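Local coordinates for protein streptokinase domain B (Streptococcus dysgalactiae subsp. equisimilis, PDB 1QQR) that probably takes part in the non-proteolytic activation of plasminogen, as one domain of the bacterial activator streptokinase, at residues N3-V8 with I114-L119. Numbering follows the deposited sequence.
Sequences NQAKSV and INNTDL
Val-8 and Asn-116 face each other where the N-terminal chain enters strand 8-18, their CA atoms 4.9 Å apart. Val-8 reaches across with both methyl groups. CG1, anti to the backbone N (chi1 172°), lies over the flat face of the Asp-118 carboxylate, 3.7 Å from its CG and close to OD2; the same methyl also touches Asp-118 CB and brushes the backbone of Thr-117. CG2 settles on the CB of Asn-116 at 4.1 Å. Beneath these side chains the backbones make a CH···O contact, Val-8 CA to Asn-116 O at 3.6 Å. A single water bridges the backbones beside this point: it donates to Ser-7 O (3.1 Å) and accepts from Asn-116 N (3.0 Å), so that one main-chain group from each segment is taken up by the same molecule. Asn-116 also has a backbone hydrogen bond with Asp-9. Strands 8-18 and 111-128 continue from here as parallel neighbours within the mixed sheet of this staphylokinase/streptokinase-family domain, and on its other side Val-8 bonds through its backbone to Leu-38 of antiparallel strand 33-38. Asn-116 turns its CG anti to its own carbonyl carbon (chi1 -82°), which brings the amide group up to the methyl of Ala-5, with Ala-5 CB 3.6 Å from Asn-116 CG. Arg-98 and Gln-100 also pack on the Asn-116 side chain, and Arg-98 touches Ala-5 as well. The buried carboxylate oxygens of Asp-118 are engaged elsewhere, OD1 in a salt bridge with Arg-98 and OD2 in a hydrogen bond with the hydroxyl of Tyr-93.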
ATOM      1  N   ASN A   3      24.478   8.757  -1.350  1.00 81.26           N
ATOM      2  CA  ASN A   3      23.874   8.913  -2.665  1.00 78.68           C
ATOM      3  C   ASN A   3      22.365   8.788  -2.532  1.00 74.43           C
ATOM      4  O   ASN A   3      21.800   7.714  -2.707  1.00 74.33           O
ATOM      5  CB  ASN A   3      24.410   7.827  -3.595  1.00 82.95           C
ATOM      6  CG  ASN A   3      25.758   7.300  -3.148  1.00 89.45           C
ATOM      7  OD1 ASN A   3      26.732   8.052  -3.049  1.00 91.82           O
ATOM      8  ND2 ASN A   3      25.822   6.001  -2.857  1.00 91.77           N
ATOM      9  N   GLN A   4      21.720   9.899  -2.221  1.00 67.52           N
ATOM     10  CA  GLN A   4      20.285   9.924  -2.042  1.00 63.79           C
ATOM     11  C   GLN A   4      19.545   9.396  -3.261  1.00 59.26           C
ATOM     12  O   GLN A   4      19.822   9.801  -4.390  1.00 53.94           O
ATOM     13  CB  GLN A   4      19.833  11.352  -1.760  1.00 69.91           C
ATOM     14  CG  GLN A   4      18.385  11.484  -1.334  1.00 77.38           C
ATOM     15  CD  GLN A   4      17.974  12.929  -1.187  1.00 81.18           C
ATOM     16  OE1 GLN A   4      17.748  13.625  -2.182  1.00 79.76           O
ATOM     17  NE2 GLN A   4      17.890  13.400   0.056  1.00 82.52           N
ATOM     18  N   ALA A   5      18.596   8.493  -3.028  1.00 55.32           N
ATOM     19  CA  ALA A   5      17.804   7.945  -4.119  1.00 47.86           C
ATOM     20  C   ALA A   5      17.285   9.118  -4.949  1.00 47.39           C
ATOM     21  O   ALA A   5      16.937  10.161  -4.411  1.00 48.80           O
ATOM     22  CB  ALA A   5      16.651   7.137  -3.559  1.00 49.66           C
ATOM     23  N   LYS A   6      17.227   8.946  -6.257  1.00 42.29           N
ATOM     24  CA  LYS A   6      16.776  10.007  -7.137  1.00 50.62           C
ATOM     25  C   LYS A   6      15.273   9.942  -7.399  1.00 56.63           C
ATOM     26  O   LYS A   6      14.668  10.892  -7.913  1.00 52.58           O
ATOM     27  CB  LYS A   6      17.541   9.894  -8.460  1.00 57.94           C
ATOM     28  CG  LYS A   6      19.063   9.828  -8.248  1.00 66.91           C
ATOM     29  CD  LYS A   6      19.813   9.263  -9.445  1.00 69.75           C
ATOM     30  CE  LYS A   6      21.270   8.989  -9.075  1.00 74.14           C
ATOM     31  NZ  LYS A   6      22.022   8.283 -10.157  1.00 67.43           N
ATOM     32  N   SER A   7      14.669   8.822  -7.018  1.00 51.58           N
ATOM     33  CA  SER A   7      13.261   8.612  -7.273  1.00 46.63           C
ATOM     34  C   SER A   7      12.770   7.441  -6.446  1.00 47.71           C
ATOM     35  O   SER A   7      13.550   6.571  -6.064  1.00 47.12           O
ATOM     36  CB  SER A   7      13.095   8.251  -8.743  1.00 44.71           C
ATOM     37  OG  SER A   7      12.065   8.982  -9.347  1.00 57.19           O
ATOM     38  N   VAL A   8      11.478   7.410  -6.167  1.00 42.31           N
ATOM     39  CA  VAL A   8      10.923   6.275  -5.456  1.00 37.62           C
ATOM     40  C   VAL A   8       9.615   5.881  -6.125  1.00 39.92           C
ATOM     41  O   VAL A   8       8.669   6.671  -6.160  1.00 45.19           O
ATOM     42  CB  VAL A   8      10.702   6.584  -3.974  1.00 29.53           C
ATOM     43  CG1 VAL A   8       9.942   5.449  -3.303  1.00 28.67           C
ATOM     44  CG2 VAL A   8      12.035   6.734  -3.303  1.00 22.60           C
ATOM     45  N   ILE A 114      19.476   1.081  -9.869  1.00 40.65           N
ATOM     46  CA  ILE A 114      18.133   0.693 -10.258  1.00 37.10           C
ATOM     47  C   ILE A 114      17.172   1.511  -9.432  1.00 35.61           C
ATOM     48  O   ILE A 114      17.571   2.194  -8.465  1.00 32.44           O
ATOM     49  CB  ILE A 114      17.867  -0.801 -10.039  1.00 43.45           C
ATOM     50  CG1 ILE A 114      18.276  -1.218  -8.624  1.00 43.07           C
ATOM     51  CG2 ILE A 114      18.605  -1.612 -11.094  1.00 37.49           C
ATOM     52  CD1 ILE A 114      17.755  -2.604  -8.251  1.00 36.19           C
ATOM     53  N   ASN A 115      15.911   1.469  -9.821  1.00 35.40           N
ATOM     54  CA  ASN A 115      14.896   2.252  -9.132  1.00 38.41           C
ATOM     55  C   ASN A 115      14.582   1.807  -7.716  1.00 37.60           C
ATOM     56  O   ASN A 115      14.519   0.618  -7.412  1.00 37.55           O
ATOM     57  CB  ASN A 115      13.629   2.290  -9.983  1.00 46.05           C
ATOM     58  CG  ASN A 115      13.825   3.114 -11.255  1.00 58.94           C
ATOM     59  OD1 ASN A 115      13.651   2.620 -12.372  1.00 62.90           O
ATOM     60  ND2 ASN A 115      14.204   4.380 -11.082  1.00 64.16           N
ATOM     61  N   ASN A 116      14.435   2.787  -6.838  1.00 38.07           N
ATOM     62  CA  ASN A 116      14.088   2.525  -5.454  1.00 38.18           C
ATOM     63  C   ASN A 116      12.570   2.388  -5.463  1.00 37.04           C
ATOM     64  O   ASN A 116      11.891   2.951  -6.333  1.00 37.15           O
ATOM     65  CB  ASN A 116      14.512   3.704  -4.577  1.00 37.12           C
ATOM     66  CG  ASN A 116      15.984   3.656  -4.205  1.00 35.79           C
ATOM     67  OD1 ASN A 116      16.355   3.116  -3.157  1.00 37.42           O
ATOM     68  ND2 ASN A 116      16.829   4.200  -5.070  1.00 28.18           N
ATOM     69  N   THR A 117      12.030   1.640  -4.517  1.00 30.07           N
ATOM     70  CA  THR A 117      10.586   1.461  -4.481  1.00 35.05           C
ATOM     71  C   THR A 117      10.086   1.465  -3.056  1.00 34.50           C
ATOM     72  O   THR A 117      10.811   1.089  -2.140  1.00 31.13           O
ATOM     73  CB  THR A 117      10.140   0.085  -5.093  1.00 34.29           C
ATOM     74  OG1 THR A 117      10.783  -0.967  -4.373  1.00 42.48           O
ATOM     75  CG2 THR A 117      10.525  -0.051  -6.556  1.00 39.27           C
ATOM     76  N   ASP A 118       8.840   1.906  -2.901  1.00 33.78           N
ATOM     77  CA  ASP A 118       8.130   1.886  -1.624  1.00 33.28           C
ATOM     78  C   ASP A 118       6.931   0.985  -1.923  1.00 34.65           C
ATOM     79  O   ASP A 118       6.285   1.120  -2.965  1.00 36.51           O
ATOM     80  CB  ASP A 118       7.575   3.259  -1.239  1.00 27.15           C
ATOM     81  CG  ASP A 118       8.444   3.993  -0.234  1.00 32.94           C
ATOM     82  OD1 ASP A 118       9.356   3.368   0.364  1.00 28.17           O
ATOM     83  OD2 ASP A 118       8.192   5.207  -0.031  1.00 36.78           O
ATOM     84  N   LEU A 119       6.651   0.047  -1.040  1.00 29.33           N
ATOM     85  CA  LEU A 119       5.488  -0.790  -1.240  1.00 33.68           C
ATOM     86  C   LEU A 119       4.563  -0.435  -0.106  1.00 32.63           C
ATOM     87  O   LEU A 119       4.877  -0.715   1.061  1.00 28.25           O
ATOM     88  CB  LEU A 119       5.807  -2.292  -1.163  1.00 26.54           C
ATOM     89  CG  LEU A 119       4.534  -3.160  -1.126  1.00 31.35           C
ATOM     90  CD1 LEU A 119       3.701  -2.918  -2.375  1.00 26.74           C
ATOM     91  CD2 LEU A 119       4.879  -4.637  -1.020  1.00 29.42           C
TER
HETATM   92  O   HOH W   1      15.836   5.319  -7.715  1.00 49.86           O